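Long-range contacts in signal recognition particle 54 kDa protein (Aeropyrum pernix, PDB 7EPK), which belongs to the SRP54 family and combines a helical bundle, a P-loop GTPase-type domain and a helical domain of the signal peptide binding family: residues 116-120 against 266-270; 126-131 against 152-157; 210-214 against 236-240; 225-230 against 257-262. One frame throughout, in Å; residues are numbered along the deposited sequence.

All four contacts lie in the GTPase-type domain and gather round its central sheet. Contacts 1 and 3 are buried. Contacts 2 and 4 are only partly buried and reach the surface. Contact 1 packs helix 109-122 on the sheet through aromatic rings. Contact 2 is mainly backbone hydrogen bonding between two parallel strands, at one border of the sheet. Contact 3 ties strand 212-218 to the loop before strand 240-244, with a carbonyl and a carboxylate as acceptors. Contact 4 joins two helices through small apolar groups. Contacts 1 and 3 meet at Lys267 and Glu212, contacts 3 and 4 at Ile238 and Thr262, and contacts 1 and 2 at Tyr120 and Val127.

Contact 1: residues 116-120 against 266-270; sequences LAYYY and IKFIG. With GDP (guanosine-5'-diphosphate), chain B.
The Phe268 ring is overlapped on one face by the Leu116 side chain. Leu116 CD1 makes a CH-pi contact, 3.9 Å from the centroid of the Phe268 ring and 20° off its normal. The methyl is displaced toward the rim of the ring, where Leu116 CD1 and Phe268 CE2 are 3.7 Å apart. The edge of the same ring is used against Tyr119. Phe268 CE1 stands over one face of the tyrosine ring, off-centre, and its nearest atom there is Tyr119 CE2 at 3.5 Å. This is an edge-to-face pair: the Phe268 and Tyr119 ring centroids are 5.0 Å apart, and the planes meet at 74°. Phe268 has CG anti to its carbonyl carbon (chi1 -71°), and its CE1, CZ and CE2 atoms lead toward the helix. The Tyr120 hydroxyl also comes to the phenylalanine edge, with Tyr120 OH 3.8 Å from Phe268 CE2. Beyond that edge the contact turns polar. One water donates to Tyr120 OH at 2.9 Å and accepts from Lys267 NZ at 3.2 Å. Tyr120 OH is also hydrogen-bonded to Val90 O, and Lys267 forms a salt bridge with Glu212. Further along the chain, Gly270 belongs to the GDP pocket and lies beside O6 of the guanine. A helix packed on a mainly parallel sheet next to the nucleotide, following a probable Walker A loop, is the core arrangement of the P-loop NTPase fold.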
# COMPACT_ATOMS: atom_id res chain seq x y z
N LEU A 116 -9.58 -0.51 18.91
CA LEU A 116 -10.35 -0.33 17.65
C LEU A 116 -11.37 0.79 17.82
O LEU A 116 -11.53 1.56 16.88
CB LEU A 116 -11.03 -1.65 17.28
CG LEU A 116 -11.60 -1.71 15.86
CD1 LEU A 116 -10.49 -1.58 14.83
CD2 LEU A 116 -12.35 -3.01 15.65
N ALA A 117 -12.03 0.88 18.98
CA ALA A 117 -13.01 1.95 19.31
C ALA A 117 -12.32 3.32 19.25
O ALA A 117 -12.78 4.21 18.48
CB ALA A 117 -13.62 1.70 20.66
N TYR A 118 -11.24 3.49 20.02
CA TYR A 118 -10.44 4.74 20.01
C TYR A 118 -10.18 5.16 18.57
O TYR A 118 -10.54 6.29 18.17
CB TYR A 118 -9.07 4.57 20.67
CG TYR A 118 -8.18 5.78 20.51
CD1 TYR A 118 -8.63 7.04 20.87
CD2 TYR A 118 -6.89 5.67 20.02
CE1 TYR A 118 -7.84 8.16 20.72
CE2 TYR A 118 -6.08 6.78 19.88
CZ TYR A 118 -6.55 8.03 20.22
OH TYR A 118 -5.79 9.15 20.09
N TYR A 119 -9.57 4.25 17.82
CA TYR A 119 -9.06 4.49 16.45
C TYR A 119 -10.14 5.18 15.63
O TYR A 119 -9.85 6.17 14.92
CB TYR A 119 -8.59 3.18 15.82
CG TYR A 119 -8.17 3.34 14.39
CD1 TYR A 119 -6.93 3.88 14.07
CD2 TYR A 119 -9.03 3.04 13.36
CE1 TYR A 119 -6.55 4.08 12.76
CE2 TYR A 119 -8.66 3.23 12.04
CZ TYR A 119 -7.42 3.75 11.74
OH TYR A 119 -7.07 3.93 10.44
N TYR A 120 -11.37 4.67 15.71
CA TYR A 120 -12.49 5.18 14.87
C TYR A 120 -13.05 6.47 15.48
O TYR A 120 -13.55 7.33 14.70
CB TYR A 120 -13.56 4.10 14.69
CG TYR A 120 -13.22 3.08 13.64
CD1 TYR A 120 -13.22 3.40 12.29
CD2 TYR A 120 -12.90 1.78 14.00
CE1 TYR A 120 -12.92 2.45 11.33
CE2 TYR A 120 -12.60 0.82 13.05
CZ TYR A 120 -12.60 1.16 11.71
OH TYR A 120 -12.32 0.20 10.79
N ILE A 266 -5.74 -8.67 6.47
CA ILE A 266 -5.26 -8.20 7.79
C ILE A 266 -5.47 -6.69 7.81
O ILE A 266 -4.76 -5.98 7.06
CB ILE A 266 -3.80 -8.61 7.98
CG1 ILE A 266 -3.69 -10.14 7.99
CG2 ILE A 266 -3.21 -7.98 9.23
CD1 ILE A 266 -2.26 -10.64 7.94
N LYS A 267 -6.43 -6.22 8.61
CA LYS A 267 -6.85 -4.80 8.62
C LYS A 267 -6.06 -4.01 9.67
O LYS A 267 -5.87 -2.81 9.47
CB LYS A 267 -8.35 -4.72 8.85
CG LYS A 267 -9.21 -5.28 7.72
CD LYS A 267 -10.42 -4.42 7.39
CE LYS A 267 -11.06 -3.78 8.61
NZ LYS A 267 -12.45 -3.35 8.32
N PHE A 268 -5.65 -4.65 10.76
CA PHE A 268 -5.06 -3.94 11.93
C PHE A 268 -4.03 -4.83 12.62
O PHE A 268 -4.25 -6.07 12.71
CB PHE A 268 -6.14 -3.52 12.93
CG PHE A 268 -7.01 -2.40 12.44
CD1 PHE A 268 -6.58 -1.08 12.53
CD2 PHE A 268 -8.25 -2.66 11.89
CE1 PHE A 268 -7.37 -0.05 12.06
CE2 PHE A 268 -9.04 -1.62 11.42
CZ PHE A 268 -8.60 -0.32 11.50
N ILE A 269 -2.96 -4.19 13.09
CA ILE A 269 -1.83 -4.83 13.82
C ILE A 269 -1.92 -4.35 15.27
O ILE A 269 -2.09 -3.12 15.48
CB ILE A 269 -0.47 -4.49 13.15
CG1 ILE A 269 0.13 -5.67 12.38
CG2 ILE A 269 0.55 -3.94 14.14
CD1 ILE A 269 -0.86 -6.67 11.86
N GLY A 270 -1.83 -5.29 16.21
CA GLY A 270 -1.72 -5.02 17.65
C GLY A 270 -0.26 -4.94 18.04
O GLY A 270 0.42 -5.97 17.98
PB GDP B . -9.28 -11.66 25.37
O1B GDP B . -9.52 -12.81 26.33
O2B GDP B . -9.16 -12.15 23.95
O3B GDP B . -10.24 -10.49 25.51
O3A GDP B . -7.85 -11.00 25.71
PA GDP B . -7.62 -9.64 26.57
O1A GDP B . -8.24 -9.91 27.93
O2A GDP B . -7.90 -8.39 25.77
O5' GDP B . -6.04 -9.54 26.80
C5' GDP B . -5.24 -10.68 27.17
C4' GDP B . -3.82 -10.19 27.35
O4' GDP B . -3.30 -9.78 26.07
C3' GDP B . -3.77 -8.96 28.25
O3' GDP B . -2.72 -9.12 29.20
C2' GDP B . -3.52 -7.79 27.31
O2' GDP B . -2.82 -6.73 27.99
C1' GDP B . -2.74 -8.45 26.17
N9 GDP B . -2.68 -7.80 24.81
C8 GDP B . -3.69 -7.58 23.95
N7 GDP B . -3.26 -7.00 22.79
C5 GDP B . -1.94 -6.87 22.90
C6 GDP B . -0.87 -6.35 22.04
O6 GDP B . -1.14 -5.87 20.93
N1 GDP B . 0.38 -6.37 22.51
C2 GDP B . 0.69 -6.86 23.72
N2 GDP B . 1.99 -6.86 24.12
N3 GDP B . -0.25 -7.36 24.57
C4 GDP B . -1.56 -7.39 24.21
O HOH W 1 -13.08 -2.51 11.34

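Contact 2: residues 126-131 against 152-157; sequences KVGLVS and AMFYGE
Ser131 N donates to Tyr155 O at 2.9 Å, closing one end of a parallel strand pair. The pair belongs to a beta-alpha-beta unit in which helix 139-150 connects strand 127-131 to strand 153-156. At the other end, Met153 N donates to Val127 O, also at 2.9 Å but in a bent bond. Between them Leu129 N reaches Met153 O at 3.0 Å in a nearly straight bond (167°). The return bond from Tyr155 N to Leu129 O is weak. Residues 153-156 thus make a loosely bonded strand, the outermost on this side of the sheet within the chain. Val130, Met153 and Tyr155 point to one face of the sheet, where helix 162-175 packs. Leu129, Ser131 and Phe154 point to the other, toward helix 139-150; Leu129 also touches helix 109-122. On that second face the far end of the Phe154 ring comes obliquely to Ser131, with Phe154 CZ 4.0 Å from Ser131 CB. The ring is also set edge-to-face with Tyr140. Where the strands begin, Val127 has CG1 anti to the backbone N (chi1 177°), and Val127 CG1 lies 3.9 Å from Ala152 CB. Lys126 and Met153 meet at the exposed end. The methionine chain is extended beyond CG, while the lysine bends at chi2 (67°). Met153 CE comes to rest 3.9 Å from Lys126 CG and 4.0 Å from Lys126 CE.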
# COMPACT_ATOMS: atom_id res chain seq x y z
N LYS A 126 -18.77 8.31 15.65
CA LYS A 126 -19.52 8.01 16.92
C LYS A 126 -19.51 6.49 17.16
O LYS A 126 -20.27 5.76 16.48
CB LYS A 126 -20.96 8.55 16.85
CG LYS A 126 -21.45 9.22 18.13
CD LYS A 126 -20.70 10.51 18.42
CE LYS A 126 -21.15 11.24 19.67
NZ LYS A 126 -20.30 12.43 19.91
N VAL A 127 -18.68 6.04 18.10
CA VAL A 127 -18.40 4.60 18.36
C VAL A 127 -19.08 4.16 19.66
O VAL A 127 -18.85 4.83 20.69
CB VAL A 127 -16.89 4.36 18.43
CG1 VAL A 127 -16.54 2.91 18.76
CG2 VAL A 127 -16.21 4.79 17.15
N GLY A 128 -19.81 3.04 19.62
CA GLY A 128 -20.21 2.26 20.81
C GLY A 128 -19.53 0.89 20.85
O GLY A 128 -19.30 0.34 19.76
N LEU A 129 -19.17 0.41 22.06
CA LEU A 129 -18.75 -1.00 22.36
C LEU A 129 -19.91 -1.74 23.05
O LEU A 129 -20.79 -1.10 23.63
CB LEU A 129 -17.50 -0.99 23.25
CG LEU A 129 -16.18 -0.66 22.54
CD1 LEU A 129 -15.11 -0.19 23.50
CD2 LEU A 129 -15.64 -1.85 21.77
N VAL A 130 -19.94 -3.06 22.96
CA VAL A 130 -20.98 -3.94 23.56
C VAL A 130 -20.27 -5.12 24.24
O VAL A 130 -19.57 -5.88 23.52
CB VAL A 130 -21.94 -4.46 22.48
CG1 VAL A 130 -22.85 -5.56 22.99
CG2 VAL A 130 -22.74 -3.34 21.85
N SER A 131 -20.45 -5.29 25.55
CA SER A 131 -19.95 -6.48 26.30
C SER A 131 -20.98 -7.61 26.21
O SER A 131 -22.02 -7.55 26.89
CB SER A 131 -19.59 -6.15 27.74
OG SER A 131 -18.97 -7.27 28.38
N ALA A 152 -15.82 6.36 23.79
CA ALA A 152 -16.87 5.65 23.03
C ALA A 152 -17.98 5.23 24.00
O ALA A 152 -17.63 4.85 25.14
CB ALA A 152 -16.29 4.43 22.33
N MET A 153 -19.23 5.27 23.55
CA MET A 153 -20.41 4.80 24.33
C MET A 153 -20.23 3.32 24.66
O MET A 153 -19.35 2.67 24.09
CB MET A 153 -21.71 5.02 23.56
CG MET A 153 -21.98 6.47 23.21
SD MET A 153 -23.43 6.67 22.12
CE MET A 153 -23.10 8.33 21.52
N PHE A 154 -21.03 2.81 25.59
CA PHE A 154 -20.92 1.42 26.10
C PHE A 154 -22.32 0.86 26.36
O PHE A 154 -23.27 1.61 26.59
CB PHE A 154 -20.07 1.35 27.37
CG PHE A 154 -20.04 0.00 28.04
CD1 PHE A 154 -19.09 -0.95 27.70
CD2 PHE A 154 -20.94 -0.31 29.05
CE1 PHE A 154 -19.07 -2.18 28.34
CE2 PHE A 154 -20.91 -1.55 29.69
CZ PHE A 154 -19.98 -2.48 29.32
N TYR A 155 -22.41 -0.46 26.28
CA TYR A 155 -23.57 -1.25 26.74
C TYR A 155 -23.12 -2.69 26.93
O TYR A 155 -22.45 -3.21 26.05
CB TYR A 155 -24.72 -1.16 25.75
CG TYR A 155 -25.90 -1.99 26.19
CD1 TYR A 155 -25.84 -3.37 26.15
CD2 TYR A 155 -27.04 -1.40 26.70
CE1 TYR A 155 -26.92 -4.14 26.55
CE2 TYR A 155 -28.13 -2.16 27.12
CZ TYR A 155 -28.06 -3.54 27.04
OH TYR A 155 -29.10 -4.32 27.42
N GLY A 156 -23.52 -3.28 28.06
CA GLY A 156 -23.23 -4.68 28.41
C GLY A 156 -24.20 -5.22 29.45
O GLY A 156 -24.91 -4.45 30.07
N GLU A 157 -24.19 -6.54 29.61
CA GLU A 157 -24.88 -7.31 30.67
C GLU A 157 -23.95 -8.47 31.03
O GLU A 157 -23.47 -9.14 30.10
CB GLU A 157 -26.21 -7.83 30.15
CG GLU A 157 -27.15 -6.76 29.65
CD GLU A 157 -28.33 -7.32 28.87
OE1 GLU A 157 -28.70 -8.54 29.09
OE2 GLU A 157 -28.90 -6.56 28.04

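Contact 3: residues 210-214 against 236-240; sequences PDEVA and TPIGS
Val213 points at the loop that leads into strand 240-244, and each of its side-chain atoms meets that loop. At the branch point, Val213 CB is 3.6 Å from Pro237 O. Val213 CG1, anti to the backbone N (chi1 173°), reaches Thr236 OG1 at 3.6 Å and Ile238 CD1 at 4.0 Å. The other methyl, Val213 CG2, lies 4.2 Å from Thr236 CB. The carbonyl of the same residue is gripped twice. Gly239 N donates to Val213 O at 3.0 Å, in the carbonyl plane and nearly straight (170°). Ser240 N donates to the same Val213 O at 3.1 Å, tilted from that plane. Two successive amides on one acceptor fix the loop where the strand begins. Next to it, Ser240 OG donates to Glu212 OE2 at 2.6 Å, coming from above the carboxylate plane (50° out of it). Glu212 OE1 accepts from Trp97 NE1, so this buried carboxylate has partners at both oxygens. The parallel bridge of Ala214 with Ser240 starts the pairing of strands 212-218 and 240-244. Strand 97-102 borders the first of these strands on its other side, and helix 194-208 packs against Thr236.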
# COMPACT_ATOMS: atom_id res chain seq x y z
N PRO A 210 -23.83 -8.93 11.63
CA PRO A 210 -22.64 -8.08 11.58
C PRO A 210 -22.20 -7.79 10.13
O PRO A 210 -22.34 -8.66 9.26
CB PRO A 210 -21.59 -8.86 12.37
CG PRO A 210 -22.02 -10.30 12.24
CD PRO A 210 -23.52 -10.30 12.04
N ASP A 211 -21.70 -6.57 9.90
CA ASP A 211 -21.23 -6.09 8.58
C ASP A 211 -19.80 -6.63 8.34
O ASP A 211 -19.43 -6.83 7.17
CB ASP A 211 -21.42 -4.57 8.48
CG ASP A 211 -22.89 -4.11 8.44
OD1 ASP A 211 -23.61 -4.47 7.46
OD2 ASP A 211 -23.31 -3.35 9.36
N GLU A 212 -19.08 -6.94 9.42
CA GLU A 212 -17.65 -7.34 9.40
C GLU A 212 -17.43 -8.24 10.63
O GLU A 212 -17.51 -7.73 11.74
CB GLU A 212 -16.75 -6.09 9.42
CG GLU A 212 -15.23 -6.32 9.54
CD GLU A 212 -14.35 -5.06 9.71
OE1 GLU A 212 -14.84 -3.94 9.40
OE2 GLU A 212 -13.16 -5.17 10.18
N VAL A 213 -17.20 -9.55 10.43
CA VAL A 213 -16.72 -10.44 11.52
C VAL A 213 -15.19 -10.40 11.50
O VAL A 213 -14.59 -10.76 10.50
CB VAL A 213 -17.27 -11.87 11.36
CG1 VAL A 213 -16.64 -12.81 12.36
CG2 VAL A 213 -18.79 -11.93 11.46
N ALA A 214 -14.58 -9.91 12.57
CA ALA A 214 -13.11 -9.81 12.67
C ALA A 214 -12.62 -10.96 13.54
O ALA A 214 -13.10 -11.07 14.65
CB ALA A 214 -12.69 -8.49 13.25
N THR A 236 -18.90 -18.24 11.84
CA THR A 236 -19.06 -16.83 11.44
C THR A 236 -18.03 -16.52 10.37
O THR A 236 -16.88 -16.20 10.71
CB THR A 236 -18.90 -15.91 12.66
OG1 THR A 236 -17.59 -16.16 13.17
CG2 THR A 236 -19.94 -16.16 13.73
N PRO A 237 -18.39 -16.67 9.06
CA PRO A 237 -17.50 -16.31 7.96
C PRO A 237 -16.66 -15.05 8.25
O PRO A 237 -17.24 -14.00 8.42
CB PRO A 237 -18.48 -16.08 6.80
CG PRO A 237 -19.55 -17.14 7.06
CD PRO A 237 -19.66 -17.25 8.58
N ILE A 238 -15.34 -15.21 8.32
CA ILE A 238 -14.38 -14.11 8.63
C ILE A 238 -14.30 -13.15 7.45
O ILE A 238 -14.16 -13.62 6.31
CB ILE A 238 -12.98 -14.65 8.93
CG1 ILE A 238 -12.96 -15.73 10.02
CG2 ILE A 238 -12.06 -13.47 9.24
CD1 ILE A 238 -13.69 -15.35 11.28
N GLY A 239 -14.29 -11.85 7.74
CA GLY A 239 -14.17 -10.76 6.76
C GLY A 239 -12.96 -9.91 7.08
O GLY A 239 -12.47 -9.22 6.18
N SER A 240 -12.47 -9.97 8.32
CA SER A 240 -11.27 -9.22 8.77
C SER A 240 -10.36 -10.13 9.60
O SER A 240 -10.87 -11.13 10.17
CB SER A 240 -11.69 -8.00 9.54
OG SER A 240 -12.10 -6.99 8.64

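Contact 4: residues 225-230 against 257-262; sequences AMGLAE and TAAAVT
Ala225 starts the contact with its carbonyl, Ala225 O lying 3.7 Å from Ala258 CB. It opens helix 225-235, which packs beside helix 255-262 as one of two neighbouring helices on the same side of the P-loop domain sheet. The short segments cross at -39°, with their axes 8.3 Å apart. Met226 follows at the exposed margin. Its CG takes part while the rest of the chain leads away: Met226 CG is 4.0 Å from Val261 CG2, and equally far from Thr257 CG2. The hydroxyl of that threonine is engaged elsewhere, with Gly254 O and Val39 O. One turn on, Ala229 points toward the partner helix and fills the middle. Ala229 CB is 3.9 Å from Ala258 CB, and it also touches Thr262 CG2 and Val261 CG1. Small alanines on both helices permit this close approach. Glu230 closes the segment, and its aliphatic part crosses Val261 at about a right angle, Glu230 CG being 3.8 Å from Val261 CG1. A chi1 of 58° turns Thr262 OG1 back along its own helix. There Ala258 O accepts both Thr262 N at 3.2 Å and Thr262 OG1 at 2.9 Å.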
# COMPACT_ATOMS: atom_id res chain seq x y z
N ALA A 225 -2.33 -21.43 13.06
CA ALA A 225 -3.16 -20.34 12.50
C ALA A 225 -4.10 -20.89 11.42
O ALA A 225 -5.16 -20.27 11.20
CB ALA A 225 -2.28 -19.25 11.94
N MET A 226 -3.71 -21.99 10.76
CA MET A 226 -4.53 -22.65 9.71
C MET A 226 -5.86 -23.11 10.31
O MET A 226 -6.93 -22.71 9.78
CB MET A 226 -3.81 -23.86 9.10
CG MET A 226 -3.37 -23.67 7.65
SD MET A 226 -3.96 -25.00 6.56
CE MET A 226 -3.12 -26.41 7.27
N GLY A 227 -5.79 -23.90 11.39
CA GLY A 227 -6.94 -24.59 12.00
C GLY A 227 -7.91 -23.62 12.63
O GLY A 227 -9.10 -23.61 12.24
N LEU A 228 -7.41 -22.83 13.59
CA LEU A 228 -8.15 -21.75 14.31
C LEU A 228 -9.07 -21.00 13.32
O LEU A 228 -10.29 -20.92 13.58
CB LEU A 228 -7.09 -20.85 14.96
CG LEU A 228 -7.57 -19.58 15.66
CD1 LEU A 228 -8.80 -19.85 16.49
CD2 LEU A 228 -6.47 -19.01 16.54
N ALA A 229 -8.52 -20.56 12.19
CA ALA A 229 -9.23 -19.79 11.14
C ALA A 229 -10.37 -20.63 10.56
O ALA A 229 -11.46 -20.08 10.47
CB ALA A 229 -8.27 -19.33 10.06
N GLU A 230 -10.13 -21.90 10.21
CA GLU A 230 -11.15 -22.83 9.63
C GLU A 230 -12.32 -22.94 10.62
O GLU A 230 -13.49 -22.77 10.23
CB GLU A 230 -10.56 -24.22 9.35
CG GLU A 230 -9.42 -24.26 8.33
CD GLU A 230 -8.53 -25.52 8.27
OE1 GLU A 230 -7.74 -25.64 7.31
OE2 GLU A 230 -8.61 -26.39 9.19
N THR A 257 -1.07 -16.92 6.92
CA THR A 257 -1.60 -18.29 6.69
C THR A 257 -3.12 -18.24 6.84
O THR A 257 -3.82 -18.74 5.93
CB THR A 257 -0.97 -19.33 7.63
OG1 THR A 257 0.30 -18.89 8.12
CG2 THR A 257 -0.78 -20.67 6.93
N ALA A 258 -3.61 -17.66 7.94
CA ALA A 258 -5.05 -17.47 8.23
C ALA A 258 -5.66 -16.53 7.18
O ALA A 258 -6.81 -16.80 6.71
CB ALA A 258 -5.25 -16.94 9.64
N ALA A 259 -4.91 -15.49 6.80
CA ALA A 259 -5.24 -14.58 5.68
C ALA A 259 -5.62 -15.41 4.45
O ALA A 259 -6.71 -15.18 3.88
CB ALA A 259 -4.05 -13.71 5.39
N ALA A 260 -4.74 -16.36 4.10
CA ALA A 260 -4.90 -17.26 2.94
C ALA A 260 -6.18 -18.10 3.08
O ALA A 260 -6.95 -18.14 2.11
CB ALA A 260 -3.66 -18.13 2.80
N VAL A 261 -6.39 -18.74 4.24
CA VAL A 261 -7.43 -19.79 4.47
C VAL A 261 -8.84 -19.20 4.33
O VAL A 261 -9.68 -19.84 3.68
CB VAL A 261 -7.27 -20.46 5.85
CG1 VAL A 261 -8.55 -21.14 6.31
CG2 VAL A 261 -6.12 -21.46 5.87
N THR A 262 -9.10 -18.06 4.95
CA THR A 262 -10.41 -17.36 4.93
C THR A 262 -10.50 -16.42 3.73
O THR A 262 -11.62 -15.96 3.43
CB THR A 262 -10.59 -16.61 6.25
OG1 THR A 262 -9.48 -15.72 6.36
CG2 THR A 262 -10.61 -17.55 7.44